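Local coordinates for protein CDP-glucose-4,6-dehydratase (Yersinia pseudotuberculosis, PDB 1RKX) that catalyses the NAD-dependent dehydration of CDP-D-glucose to CDP-4-keto-6-deoxy-D-glucose, as an extended short-chain dehydrogenase/reductase with a Rossmann fold, at residues 9-14 with 77-82; 34-39 with 57-62; 221-226 with 270-275; 228-233 with 297-302. All blocks are in the same frame, centred on the assembly; numbering follows the deposited sequence.

Interaction 1. Residues 9-14 with 77-82; sequences GKRVFV and REFQPE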
loop_
_atom_site.group_PDB
_atom_site.type_symbol
_atom_site.label_atom_id
_atom_site.label_comp_id
_atom_site.label_asym_id
_atom_site.label_seq_id
_atom_site.Cartn_x
_atom_site.Cartn_y
_atom_site.Cartn_z
ATOM N N GLY C 9 20.258 16.512 -36.494
ATOM C CA GLY C 9 20.111 17.941 -36.275
ATOM C C GLY C 9 19.503 18.404 -34.958
ATOM O O GLY C 9 19.385 19.610 -34.736
ATOM N N LYS C 10 19.101 17.478 -34.090
ATOM C CA LYS C 10 18.518 17.867 -32.805
ATOM C C LYS C 10 19.591 18.435 -31.888
ATOM O O LYS C 10 20.706 17.913 -31.827
ATOM C CB LYS C 10 17.858 16.666 -32.118
ATOM C CG LYS C 10 16.582 16.163 -32.780
ATOM C CD LYS C 10 15.465 17.187 -32.683
ATOM C CE LYS C 10 14.153 16.644 -33.223
ATOM N NZ LYS C 10 14.255 16.254 -34.667
ATOM N N ARG C 11 19.259 19.508 -31.180
ATOM C CA ARG C 11 20.206 20.122 -30.261
ATOM C C ARG C 11 20.012 19.441 -28.906
ATOM O O ARG C 11 19.005 19.651 -28.234
ATOM C CB ARG C 11 19.946 21.629 -30.155
ATOM C CG ARG C 11 20.039 22.359 -31.491
ATOM C CD ARG C 11 19.812 23.854 -31.335
ATOM N NE ARG C 11 20.947 24.530 -30.712
ATOM C CZ ARG C 11 22.131 24.706 -31.292
ATOM N NH1 ARG C 11 22.348 24.254 -32.521
ATOM N NH2 ARG C 11 23.102 25.343 -30.647
ATOM N N VAL C 12 20.987 18.624 -28.522
ATOM C CA VAL C 12 20.919 17.867 -27.275
ATOM C C VAL C 12 21.996 18.284 -26.276
ATOM O O VAL C 12 23.187 18.325 -26.602
ATOM C CB VAL C 12 21.049 16.349 -27.564
ATOM C CG1 VAL C 12 20.763 15.538 -26.301
ATOM C CG2 VAL C 12 20.095 15.954 -28.681
ATOM N N PHE C 13 21.560 18.585 -25.056
ATOM C CA PHE C 13 22.450 19.007 -23.981
ATOM C C PHE C 13 22.576 17.830 -23.016
ATOM O O PHE C 13 21.572 17.315 -22.533
ATOM C CB PHE C 13 21.844 20.215 -23.261
ATOM C CG PHE C 13 22.770 20.865 -22.265
ATOM C CD1 PHE C 13 23.731 21.779 -22.682
ATOM C CD2 PHE C 13 22.659 20.584 -20.906
ATOM C CE1 PHE C 13 24.573 22.412 -21.757
ATOM C CE2 PHE C 13 23.493 21.207 -19.971
ATOM C CZ PHE C 13 24.452 22.122 -20.398
ATOM N N VAL C 14 23.804 17.414 -22.735
ATOM C CA VAL C 14 24.035 16.280 -21.849
ATOM C C VAL C 14 24.959 16.593 -20.672
ATOM O O VAL C 14 26.137 16.877 -20.873
ATOM C CB VAL C 14 24.670 15.097 -22.626
ATOM C CG1 VAL C 14 24.899 13.915 -21.681
ATOM C CG2 VAL C 14 23.783 14.697 -23.801
ATOM N N ARG C 77 21.552 28.326 -21.788
ATOM C CA ARG C 77 20.980 29.438 -22.551
ATOM C C ARG C 77 21.754 29.681 -23.841
ATOM O O ARG C 77 21.172 29.985 -24.879
ATOM C CB ARG C 77 20.999 30.721 -21.721
ATOM C CG ARG C 77 20.580 31.961 -22.503
ATOM C CD ARG C 77 20.808 33.206 -21.673
ATOM N NE ARG C 77 19.968 33.212 -20.483
ATOM C CZ ARG C 77 20.259 33.870 -19.367
ATOM N NH1 ARG C 77 21.379 34.575 -19.281
ATOM N NH2 ARG C 77 19.429 33.824 -18.336
ATOM N N GLU C 78 23.072 29.566 -23.756
ATOM C CA GLU C 78 23.942 29.754 -24.909
ATOM C C GLU C 78 23.649 28.711 -25.985
ATOM O O GLU C 78 23.652 29.015 -27.176
ATOM C CB GLU C 78 25.408 29.646 -24.463
ATOM C CG GLU C 78 26.459 29.783 -25.566
ATOM C CD GLU C 78 26.550 28.564 -26.473
ATOM O OE1 GLU C 78 26.678 27.433 -25.956
ATOM O OE2 GLU C 78 26.506 28.740 -27.708
ATOM N N PHE C 79 23.372 27.486 -25.553
ATOM C CA PHE C 79 23.115 26.380 -26.466
ATOM C C PHE C 79 21.687 26.241 -27.007
ATOM O O PHE C 79 21.502 25.772 -28.132
ATOM C CB PHE C 79 23.537 25.070 -25.791
ATOM C CG PHE C 79 23.477 23.872 -26.696
ATOM C CD1 PHE C 79 24.281 23.800 -27.828
ATOM C CD2 PHE C 79 22.618 22.813 -26.415
ATOM C CE1 PHE C 79 24.232 22.689 -28.671
ATOM C CE2 PHE C 79 22.561 21.695 -27.252
ATOM C CZ PHE C 79 23.371 21.634 -28.381
ATOM N N GLN C 80 20.687 26.633 -26.223
ATOM C CA GLN C 80 19.287 26.527 -26.646
ATOM C C GLN C 80 18.923 25.089 -27.037
ATOM O O GLN C 80 18.482 24.828 -28.157
ATOM C CB GLN C 80 19.021 27.455 -27.837
ATOM C CG GLN C 80 19.266 28.933 -27.555
ATOM C CD GLN C 80 18.214 29.542 -26.655
ATOM O OE1 GLN C 80 17.028 29.539 -26.980
ATOM N NE2 GLN C 80 18.643 30.074 -25.512
ATOM N N PRO C 81 19.097 24.134 -26.114
ATOM C CA PRO C 81 18.771 22.737 -26.424
ATOM C C PRO C 81 17.270 22.473 -26.517
ATOM O O PRO C 81 16.469 23.179 -25.909
ATOM C CB PRO C 81 19.404 21.981 -25.259
ATOM C CG PRO C 81 19.145 22.919 -24.116
ATOM C CD PRO C 81 19.548 24.267 -24.717
ATOM N N GLU C 82 16.900 21.450 -27.284
ATOM C CA GLU C 82 15.500 21.061 -27.429
ATOM C C GLU C 82 15.312 19.813 -26.574
ATOM O O GLU C 82 14.201 19.477 -26.171
ATOM C CB GLU C 82 15.177 20.673 -28.869
ATOM C CG GLU C 82 15.590 21.651 -29.934
ATOM C CD GLU C 82 15.440 21.032 -31.310
ATOM O OE1 GLU C 82 14.284 20.752 -31.703
ATOM O OE2 GLU C 82 16.477 20.808 -31.978
HETATM O O HOH W 1 16.861 21.046 -34.807
#
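R11 sets its CG beside the backbone N (chi1 -58°) and bends at chi3 (73°), which folds the guanidinium over the ring of F79, whose own CG lies anti to its backbone N. The contact joins strand 11-15 of the Rossmann sheet to the end of helix 69-79 and the turn into strand 83-86. R11 grips the last helical carbonyl side-on: NE reaches F79 O at 2.9 Å and NH2 reaches the same oxygen at 3.0 Å, both in the guanidinium plane. R11 CZ meanwhile lies 4.4 Å from the F79 ring centroid, an off-centre cation-pi contact with the planes 36° apart. The helix breaks at Q80, which has positive phi. F13 CB packs on P81 CB at 3.6 Å. E82 meets the R11 backbone twice: its N donates to R11 O, and its carboxylate OE2 accepts from R11 N at 3.2 Å, while OE1 is held by Y250. A water donates to both G9 O and E82 OE2.

Interaction 2. Residues 34-39 with 57-62; sequences ATVKGY and DGMQSE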
loop_
_atom_site.group_PDB
_atom_site.type_symbol
_atom_site.label_atom_id
_atom_site.label_comp_id
_atom_site.label_asym_id
_atom_site.label_seq_id
_atom_site.Cartn_x
_atom_site.Cartn_y
_atom_site.Cartn_z
ATOM N N ALA C 34 23.079 14.115 -34.202
ATOM C CA ALA C 34 22.593 15.169 -33.322
ATOM C C ALA C 34 23.686 16.198 -33.061
ATOM O O ALA C 34 24.873 15.910 -33.206
ATOM C CB ALA C 34 22.110 14.569 -31.998
ATOM N N THR C 35 23.270 17.403 -32.691
ATOM C CA THR C 35 24.197 18.478 -32.354
ATOM C C THR C 35 24.247 18.415 -30.833
ATOM O O THR C 35 23.312 18.831 -30.154
ATOM C CB THR C 35 23.655 19.841 -32.809
ATOM O OG1 THR C 35 23.531 19.840 -34.237
ATOM C CG2 THR C 35 24.592 20.961 -32.383
ATOM N N VAL C 36 25.340 17.884 -30.304
ATOM C CA VAL C 36 25.462 17.695 -28.867
ATOM C C VAL C 36 26.416 18.610 -28.114
ATOM O O VAL C 36 27.507 18.931 -28.596
ATOM C CB VAL C 36 25.887 16.244 -28.559
ATOM C CG1 VAL C 36 25.675 15.941 -27.079
ATOM C CG2 VAL C 36 25.103 15.271 -29.439
ATOM N N LYS C 37 25.991 19.012 -26.919
ATOM C CA LYS C 37 26.809 19.836 -26.033
ATOM C C LYS C 37 26.816 19.143 -24.677
ATOM O O LYS C 37 25.772 18.717 -24.188
ATOM C CB LYS C 37 26.240 21.250 -25.874
ATOM C CG LYS C 37 27.096 22.122 -24.943
ATOM C CD LYS C 37 26.608 23.567 -24.864
ATOM C CE LYS C 37 27.530 24.408 -23.981
ATOM N NZ LYS C 37 27.055 25.815 -23.822
ATOM N N GLY C 38 27.994 19.025 -24.078
ATOM C CA GLY C 38 28.107 18.380 -22.783
ATOM C C GLY C 38 28.591 19.338 -21.706
ATOM O O GLY C 38 29.305 20.299 -21.992
ATOM N N TYR C 39 28.196 19.067 -20.463
ATOM C CA TYR C 39 28.581 19.895 -19.317
ATOM C C TYR C 39 28.889 18.935 -18.172
ATOM O O TYR C 39 27.982 18.274 -17.659
ATOM C CB TYR C 39 27.419 20.813 -18.934
ATOM C CG TYR C 39 27.719 21.810 -17.832
ATOM C CD1 TYR C 39 28.122 23.112 -18.133
ATOM C CD2 TYR C 39 27.576 21.458 -16.489
ATOM C CE1 TYR C 39 28.369 24.046 -17.122
ATOM C CE2 TYR C 39 27.827 22.386 -15.467
ATOM C CZ TYR C 39 28.220 23.677 -15.796
ATOM O OH TYR C 39 28.453 24.604 -14.805
ATOM N N ASP C 57 35.634 15.169 -29.302
ATOM C CA ASP C 57 35.912 15.572 -30.679
ATOM C C ASP C 57 34.723 15.832 -31.590
ATOM O O ASP C 57 34.801 16.697 -32.463
ATOM C CB ASP C 57 36.863 14.559 -31.319
ATOM C CG ASP C 57 38.160 14.435 -30.550
ATOM O OD1 ASP C 57 38.345 15.198 -29.575
ATOM O OD2 ASP C 57 38.995 13.580 -30.905
ATOM N N GLY C 58 33.623 15.115 -31.390
ATOM C CA GLY C 58 32.464 15.330 -32.244
ATOM C C GLY C 58 31.330 16.108 -31.602
ATOM O O GLY C 58 30.179 16.013 -32.039
ATOM N N MET C 59 31.642 16.898 -30.577
ATOM C CA MET C 59 30.608 17.661 -29.883
ATOM C C MET C 59 31.193 18.879 -29.178
ATOM O O MET C 59 32.401 19.097 -29.199
ATOM C CB MET C 59 29.941 16.767 -28.832
ATOM C CG MET C 59 30.896 16.376 -27.701
ATOM S SD MET C 59 30.201 15.242 -26.465
ATOM C CE MET C 59 29.036 16.339 -25.620
ATOM N N GLN C 60 30.317 19.672 -28.567
ATOM C CA GLN C 60 30.731 20.835 -27.788
ATOM C C GLN C 60 30.949 20.278 -26.387
ATOM O O GLN C 60 30.033 19.707 -25.804
ATOM C CB GLN C 60 29.619 21.877 -27.718
ATOM C CG GLN C 60 29.472 22.760 -28.931
ATOM C CD GLN C 60 28.499 23.891 -28.680
ATOM O OE1 GLN C 60 28.638 24.635 -27.710
ATOM N NE2 GLN C 60 27.509 24.031 -29.557
ATOM N N SER C 61 32.149 20.442 -25.847
ATOM C CA SER C 61 32.450 19.921 -24.525
ATOM C C SER C 61 32.807 21.037 -23.539
ATOM O O SER C 61 33.847 21.685 -23.673
ATOM C CB SER C 61 33.598 18.920 -24.639
ATOM O OG SER C 61 33.923 18.342 -23.398
ATOM N N GLU C 62 31.940 21.269 -22.557
ATOM C CA GLU C 62 32.203 22.301 -21.560
ATOM C C GLU C 62 32.460 21.684 -20.194
ATOM O O GLU C 62 31.726 20.794 -19.750
ATOM C CB GLU C 62 31.034 23.281 -21.443
ATOM C CG GLU C 62 31.347 24.461 -20.525
ATOM C CD GLU C 62 30.181 25.410 -20.345
ATOM O OE1 GLU C 62 29.270 25.404 -21.194
ATOM O OE2 GLU C 62 30.189 26.177 -19.357
HETATM O O HOH W 2 27.663 16.683 -31.958
HETATM O O HOH W 3 28.873 27.688 -22.786
#
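E62 OE1 has several partners: K37 NZ forms a long salt bridge to it at 3.5 Å, a water that also accepts from K37 NZ donates to it at 2.8 Å, and S75 of helix 69-79 adds a further hydrogen bond. K37 reaches this oxygen with a fully extended chain, its CG anti to the backbone N, and its ammonium also bonds S75 O and forms a salt bridge with E78. The two strands, 35-39 and 60-62, run parallel, only 10° apart in direction. G38 N donates to Q60 O at 2.8 Å, and the N-H groups of Q60 and E62 bond to V36 O and G38 O. K37, Y39, Q60 and E62 project to one face, where Y39 turns the edge of its ring to the E62 carboxylate, CE1 lying 3.6 Å from OE2 with the two planes 75° apart; its hydroxyl is bonded to D65 O. On the other side M59 bends at chi3 (-71°), bringing CE 3.7 Å from V36 CG1 and 3.3 Å from G38 N. A water links A34 O, V36 N and G58 O. The pairing completes a beta-alpha-beta unit at the margin of the Rossmann sheet, and the combined partners of the buried K37 ammonium, E62, E78, S75 O and a water, would probably keep it charged.

Interaction 3. Residues 221-226 with 270-275; sequences VIIRNP and TPVKNI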
loop_
_atom_site.group_PDB
_atom_site.type_symbol
_atom_site.label_atom_id
_atom_site.label_comp_id
_atom_site.label_asym_id
_atom_site.label_seq_id
_atom_site.Cartn_x
_atom_site.Cartn_y
_atom_site.Cartn_z
ATOM N N VAL C 221 41.659 -13.383 -10.756
ATOM C CA VAL C 221 40.676 -12.490 -10.166
ATOM C C VAL C 221 40.124 -13.143 -8.903
ATOM O O VAL C 221 39.643 -14.277 -8.931
ATOM C CB VAL C 221 39.524 -12.173 -11.151
ATOM C CG1 VAL C 221 38.865 -13.450 -11.623
ATOM C CG2 VAL C 221 38.508 -11.258 -10.480
ATOM N N ILE C 222 40.222 -12.424 -7.789
ATOM C CA ILE C 222 39.741 -12.923 -6.510
ATOM C C ILE C 222 38.255 -12.635 -6.359
ATOM O O ILE C 222 37.802 -11.515 -6.596
ATOM C CB ILE C 222 40.485 -12.259 -5.338
ATOM C CG1 ILE C 222 41.994 -12.438 -5.511
ATOM C CG2 ILE C 222 40.024 -12.869 -4.022
ATOM C CD1 ILE C 222 42.818 -11.715 -4.465
ATOM N N ILE C 223 37.502 -13.652 -5.960
ATOM C CA ILE C 223 36.066 -13.511 -5.779
ATOM C C ILE C 223 35.694 -13.613 -4.307
ATOM O O ILE C 223 36.196 -14.484 -3.595
ATOM C CB ILE C 223 35.302 -14.608 -6.543
ATOM C CG1 ILE C 223 35.599 -14.505 -8.038
ATOM C CG2 ILE C 223 33.807 -14.483 -6.278
ATOM C CD1 ILE C 223 34.850 -15.517 -8.871
ATOM N N ARG C 224 34.820 -12.722 -3.850
ATOM C CA ARG C 224 34.378 -12.764 -2.463
ATOM C C ARG C 224 33.080 -13.553 -2.357
ATOM O O ARG C 224 33.090 -14.708 -1.938
ATOM C CB ARG C 224 34.196 -11.354 -1.900
ATOM C CG ARG C 224 35.495 -10.743 -1.411
ATOM C CD ARG C 224 36.132 -9.849 -2.455
ATOM N NE ARG C 224 35.624 -8.483 -2.364
ATOM C CZ ARG C 224 35.751 -7.711 -1.287
ATOM N NH1 ARG C 224 36.368 -8.169 -0.204
ATOM N NH2 ARG C 224 35.260 -6.478 -1.291
ATOM N N ASN C 225 31.963 -12.938 -2.734
ATOM C CA ASN C 225 30.687 -13.638 -2.682
ATOM C C ASN C 225 30.311 -14.126 -4.073
ATOM O O ASN C 225 29.745 -13.385 -4.873
ATOM C CB ASN C 225 29.581 -12.734 -2.127
ATOM C CG ASN C 225 28.226 -13.425 -2.103
ATOM O OD1 ASN C 225 28.133 -14.625 -1.843
ATOM N ND2 ASN C 225 27.170 -12.666 -2.364
ATOM N N PRO C 226 30.620 -15.398 -4.369
ATOM C CA PRO C 226 30.346 -16.050 -5.652
ATOM C C PRO C 226 28.864 -16.191 -5.969
ATOM O O PRO C 226 28.492 -16.442 -7.114
ATOM C CB PRO C 226 31.030 -17.402 -5.495
ATOM C CG PRO C 226 30.806 -17.693 -4.044
ATOM C CD PRO C 226 31.165 -16.371 -3.405
ATOM N N THR C 270 22.135 -13.650 -13.164
ATOM C CA THR C 270 23.260 -14.569 -13.046
ATOM C C THR C 270 24.192 -14.186 -11.901
ATOM O O THR C 270 24.562 -13.021 -11.759
ATOM C CB THR C 270 24.080 -14.578 -14.353
ATOM O OG1 THR C 270 23.201 -14.769 -15.472
ATOM C CG2 THR C 270 25.121 -15.683 -14.325
ATOM N N PRO C 271 24.586 -15.165 -11.068
ATOM C CA PRO C 271 25.487 -14.894 -9.942
ATOM C C PRO C 271 26.864 -14.477 -10.457
ATOM O O PRO C 271 27.134 -14.582 -11.653
ATOM C CB PRO C 271 25.511 -16.227 -9.196
ATOM C CG PRO C 271 25.339 -17.224 -10.297
ATOM C CD PRO C 271 24.240 -16.597 -11.126
ATOM N N VAL C 272 27.734 -14.014 -9.563
ATOM C CA VAL C 272 29.056 -13.563 -9.977
ATOM C C VAL C 272 30.017 -14.670 -10.396
ATOM O O VAL C 272 30.770 -14.503 -11.356
ATOM C CB VAL C 272 29.733 -12.713 -8.878
ATOM C CG1 VAL C 272 28.838 -11.554 -8.498
ATOM C CG2 VAL C 272 30.045 -13.564 -7.676
ATOM N N LYS C 273 30.005 -15.794 -9.687
ATOM C CA LYS C 273 30.902 -16.891 -10.038
ATOM C C LYS C 273 30.719 -17.251 -11.508
ATOM O O LYS C 273 31.693 -17.421 -12.243
ATOM C CB LYS C 273 30.627 -18.122 -9.167
ATOM C CG LYS C 273 31.659 -19.233 -9.342
ATOM C CD LYS C 273 31.396 -20.416 -8.418
ATOM C CE LYS C 273 30.133 -21.170 -8.808
ATOM N NZ LYS C 273 30.249 -21.800 -10.152
ATOM N N ASN C 274 29.464 -17.354 -11.934
ATOM C CA ASN C 274 29.156 -17.690 -13.318
ATOM C C ASN C 274 29.693 -16.609 -14.249
ATOM O O ASN C 274 30.264 -16.909 -15.297
ATOM C CB ASN C 274 27.643 -17.825 -13.503
ATOM C CG ASN C 274 27.266 -18.335 -14.884
ATOM O OD1 ASN C 274 26.086 -18.478 -15.203
ATOM N ND2 ASN C 274 28.269 -18.615 -15.709
ATOM N N ILE C 275 29.502 -15.352 -13.863
ATOM C CA ILE C 275 29.978 -14.223 -14.652
ATOM C C ILE C 275 31.483 -14.340 -14.892
ATOM O O ILE C 275 31.947 -14.272 -16.033
ATOM C CB ILE C 275 29.689 -12.894 -13.931
ATOM C CG1 ILE C 275 28.183 -12.602 -13.978
ATOM C CG2 ILE C 275 30.490 -11.767 -14.566
ATOM C CD1 ILE C 275 27.773 -11.394 -13.158
#
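The backbone of 221-226 leaves the short strand 221-222 and brings P226 against the first turn of helix 272-283, the P226 and K273 CA atoms lying 4.5 Å apart. This joins two elements beside the Rossmann sheet: the parallel pair of strands 221-222 and 289-290, and the helix that begins after the N-cap residue P271. A single backbone hydrogen bond ties them, K273 N to P226 O at 3.1 Å, with an N-H...O angle of 164°. Because the amide nitrogens of a helix's first turn have no carbonyl earlier in that helix to bond, P226 O supplies an acceptor from a distant part of the chain. P271 CB also rests against this oxygen, at 3.6 Å. Around the bond the packing is apolar. I223 points toward the helix with CG2, anti to its backbone N, facing V272 CG2, although the modelled position of that valine methyl is doubtful; the two side chains run past each other in opposite directions. I223 CD1 extends to the backbone of K273, 4.3 Å from its CA, and the I223 side chain also touches V276 and W289. K273 contributes its root rather than its charge: beyond CB the chain leads away, bending at chi3 and chi4, to a salt bridge with E277. K273 CB itself lies 3.8 Å from P226 CB.

Interaction 4. Residues 228-233 with 297-302; sequences AIRPWQ and PHEAHY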
loop_
_atom_site.group_PDB
_atom_site.type_symbol
_atom_site.label_atom_id
_atom_site.label_comp_id
_atom_site.label_asym_id
_atom_site.label_seq_id
_atom_site.Cartn_x
_atom_site.Cartn_y
_atom_site.Cartn_z
ATOM N N ALA C 228 26.594 -13.734 -5.179
ATOM C CA ALA C 228 26.011 -12.407 -5.334
ATOM C C ALA C 228 25.350 -12.264 -6.696
ATOM O O ALA C 228 25.945 -12.586 -7.726
ATOM C CB ALA C 228 27.085 -11.332 -5.148
ATOM N N ILE C 229 24.109 -11.786 -6.687
ATOM C CA ILE C 229 23.341 -11.591 -7.911
ATOM C C ILE C 229 22.914 -10.138 -8.054
ATOM O O ILE C 229 22.496 -9.498 -7.086
ATOM C CB ILE C 229 22.075 -12.471 -7.922
ATOM C CG1 ILE C 229 22.465 -13.947 -7.953
ATOM C CG2 ILE C 229 21.205 -12.125 -9.124
ATOM C CD1 ILE C 229 21.285 -14.889 -7.848
ATOM N N ARG C 230 23.026 -9.622 -9.271
ATOM C CA ARG C 230 22.645 -8.250 -9.568
ATOM C C ARG C 230 22.090 -8.257 -10.991
ATOM O O ARG C 230 22.582 -8.993 -11.849
ATOM C CB ARG C 230 23.870 -7.334 -9.498
ATOM C CG ARG C 230 24.583 -7.305 -8.145
ATOM C CD ARG C 230 23.875 -6.390 -7.158
ATOM N NE ARG C 230 24.573 -6.314 -5.873
ATOM C CZ ARG C 230 24.528 -7.254 -4.931
ATOM N NH1 ARG C 230 23.812 -8.358 -5.113
ATOM N NH2 ARG C 230 25.202 -7.087 -3.800
ATOM N N PRO C 231 21.036 -7.468 -11.252
ATOM C CA PRO C 231 20.482 -7.446 -12.607
ATOM C C PRO C 231 21.389 -6.670 -13.563
ATOM O O PRO C 231 21.069 -5.559 -13.981
ATOM C CB PRO C 231 19.117 -6.791 -12.410
ATOM C CG PRO C 231 19.334 -5.889 -11.245
ATOM C CD PRO C 231 20.180 -6.721 -10.314
ATOM N N TRP C 232 22.525 -7.271 -13.902
ATOM C CA TRP C 232 23.486 -6.645 -14.802
ATOM C C TRP C 232 22.904 -6.411 -16.195
ATOM O O TRP C 232 22.115 -7.210 -16.697
ATOM C CB TRP C 232 24.743 -7.513 -14.930
ATOM C CG TRP C 232 25.417 -7.802 -13.626
ATOM C CD1 TRP C 232 25.467 -9.003 -12.975
ATOM C CD2 TRP C 232 26.127 -6.870 -12.807
ATOM N NE1 TRP C 232 26.168 -8.874 -11.801
ATOM C CE2 TRP C 232 26.584 -7.575 -11.672
ATOM C CE3 TRP C 232 26.422 -5.504 -12.922
ATOM C CZ2 TRP C 232 27.322 -6.959 -10.654
ATOM C CZ3 TRP C 232 27.158 -4.889 -11.909
ATOM C CH2 TRP C 232 27.600 -5.620 -10.789
ATOM N N GLN C 233 23.303 -5.308 -16.814
ATOM C CA GLN C 233 22.847 -4.979 -18.160
ATOM C C GLN C 233 23.899 -4.138 -18.869
ATOM O O GLN C 233 24.567 -3.303 -18.251
ATOM C CB GLN C 233 21.524 -4.214 -18.114
ATOM C CG GLN C 233 21.565 -2.945 -17.272
ATOM C CD GLN C 233 20.218 -2.256 -17.182
ATOM O OE1 GLN C 233 19.995 -1.415 -16.304
ATOM N NE2 GLN C 233 19.314 -2.598 -18.098
ATOM N N PRO C 297 28.827 -13.657 3.496
ATOM C CA PRO C 297 27.414 -13.900 3.805
ATOM C C PRO C 297 26.518 -13.888 2.572
ATOM O O PRO C 297 26.719 -13.096 1.655
ATOM C CB PRO C 297 27.078 -12.768 4.770
ATOM C CG PRO C 297 27.933 -11.649 4.264
ATOM C CD PRO C 297 29.256 -12.348 4.020
ATOM N N HIS C 298 25.528 -14.774 2.561
ATOM C CA HIS C 298 24.591 -14.866 1.451
ATOM C C HIS C 298 23.459 -13.864 1.636
ATOM O O HIS C 298 23.091 -13.529 2.763
ATOM C CB HIS C 298 24.012 -16.279 1.356
ATOM C CG HIS C 298 25.025 -17.326 1.010
ATOM N ND1 HIS C 298 24.691 -18.650 0.819
ATOM C CD2 HIS C 298 26.362 -17.243 0.813
ATOM C CE1 HIS C 298 25.778 -19.337 0.520
ATOM N NE2 HIS C 298 26.806 -18.507 0.509
ATOM N N GLU C 299 22.912 -13.388 0.521
ATOM C CA GLU C 299 21.817 -12.425 0.550
ATOM C C GLU C 299 20.516 -13.113 0.149
ATOM O O GLU C 299 20.471 -13.845 -0.840
ATOM C CB GLU C 299 22.105 -11.271 -0.410
ATOM C CG GLU C 299 23.460 -10.616 -0.205
ATOM C CD GLU C 299 23.701 -9.465 -1.161
ATOM O OE1 GLU C 299 23.592 -9.674 -2.387
ATOM O OE2 GLU C 299 24.002 -8.350 -0.687
ATOM N N ALA C 300 19.460 -12.880 0.919
ATOM C CA ALA C 300 18.163 -13.482 0.633
ATOM C C ALA C 300 17.520 -12.844 -0.596
ATOM O O ALA C 300 16.706 -13.466 -1.282
ATOM C CB ALA C 300 17.241 -13.332 1.840
ATOM N N HIS C 301 17.895 -11.603 -0.876
ATOM C CA HIS C 301 17.329 -10.890 -2.013
ATOM C C HIS C 301 18.272 -9.816 -2.533
ATOM O O HIS C 301 19.248 -9.451 -1.879
ATOM C CB HIS C 301 16.021 -10.225 -1.599
ATOM C CG HIS C 301 16.174 -9.297 -0.435
ATOM N ND1 HIS C 301 16.224 -9.743 0.868
ATOM C CD2 HIS C 301 16.364 -7.958 -0.382
ATOM C CE1 HIS C 301 16.440 -8.718 1.674
ATOM N NE2 HIS C 301 16.530 -7.624 0.939
ATOM N N TYR C 302 17.954 -9.309 -3.719
ATOM C CA TYR C 302 18.733 -8.252 -4.347
ATOM C C TYR C 302 17.759 -7.261 -4.983
ATOM O O TYR C 302 16.678 -7.638 -5.431
ATOM C CB TYR C 302 19.674 -8.837 -5.406
ATOM C CG TYR C 302 18.994 -9.726 -6.420
ATOM C CD1 TYR C 302 18.447 -9.197 -7.589
ATOM C CD2 TYR C 302 18.890 -11.102 -6.205
ATOM C CE1 TYR C 302 17.815 -10.020 -8.524
ATOM C CE2 TYR C 302 18.257 -11.931 -7.131
ATOM C CZ TYR C 302 17.725 -11.383 -8.288
ATOM O OH TYR C 302 17.109 -12.199 -9.206
HETATM O O HOH W 4 22.810 -11.831 -3.982
#
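Segment 228-233 runs along the start of strand 229-234, with P231 at the centre of an inverse gamma turn, and the loop 297-302 meets it closest at R230 and Y302, whose CA atoms are 6.5 Å apart. I229 lays its CG2 methyl over one face of the Y302 ring, 3.7 Å from the centroid and 17° off the normal, a CH-pi contact. Y302 can offer this face because its CG sits between the backbone N and the carbonyl carbon (chi1 52°), which brings the ring face against I229; I229 O comes to within 3.4 Å of Y302 CB, and P231 CD lies obliquely by Y302 CD1 at 4.1 Å. The tyrosine hydroxyl is held by D266, and M312 of the second subunit also packs on this side chain. R230 starts away from the loop, but a bend at chi2 (-80°) brings its guanidinium back. NH1 donates to E299 OE1 at 3.0 Å on the syn lone pair, and NH2 adds a weak bond to the same oxygen. NH1 also donates to I229 O at 2.6 Å, from above the carbonyl plane, so its position is fixed by both strand and loop. A water joins E299 OE1 to I229 N. One salt bridge and one CH-pi contact thus dock a surface loop, close to a subunit interface, on strand 229-234, the central strand of the small mixed sheet beside the NAD-binding Rossmann fold.

In the fold
Interactions 1 and 2 belong to the Rossmann sheet, where strands 11-15 and 35-40 are neighbours. Their centres are 9 Å apart and they touch directly, E78 OE1 reaching K37 NZ at 2.7 Å. Interactions 3 and 4 lie on the opposite side of the chain's centre, 11 Å apart between centres, and share the small mixed sheet through strands 270-271 and 229-234; P271 CA packs on I229 CG1 at 3.7 Å. About 39 Å separates the centres of interactions 1 and 4. The bound NAD is about 5 Å from the side chain of Y39 and about 9 Å from that of R230, so only interaction 2 comes close to it.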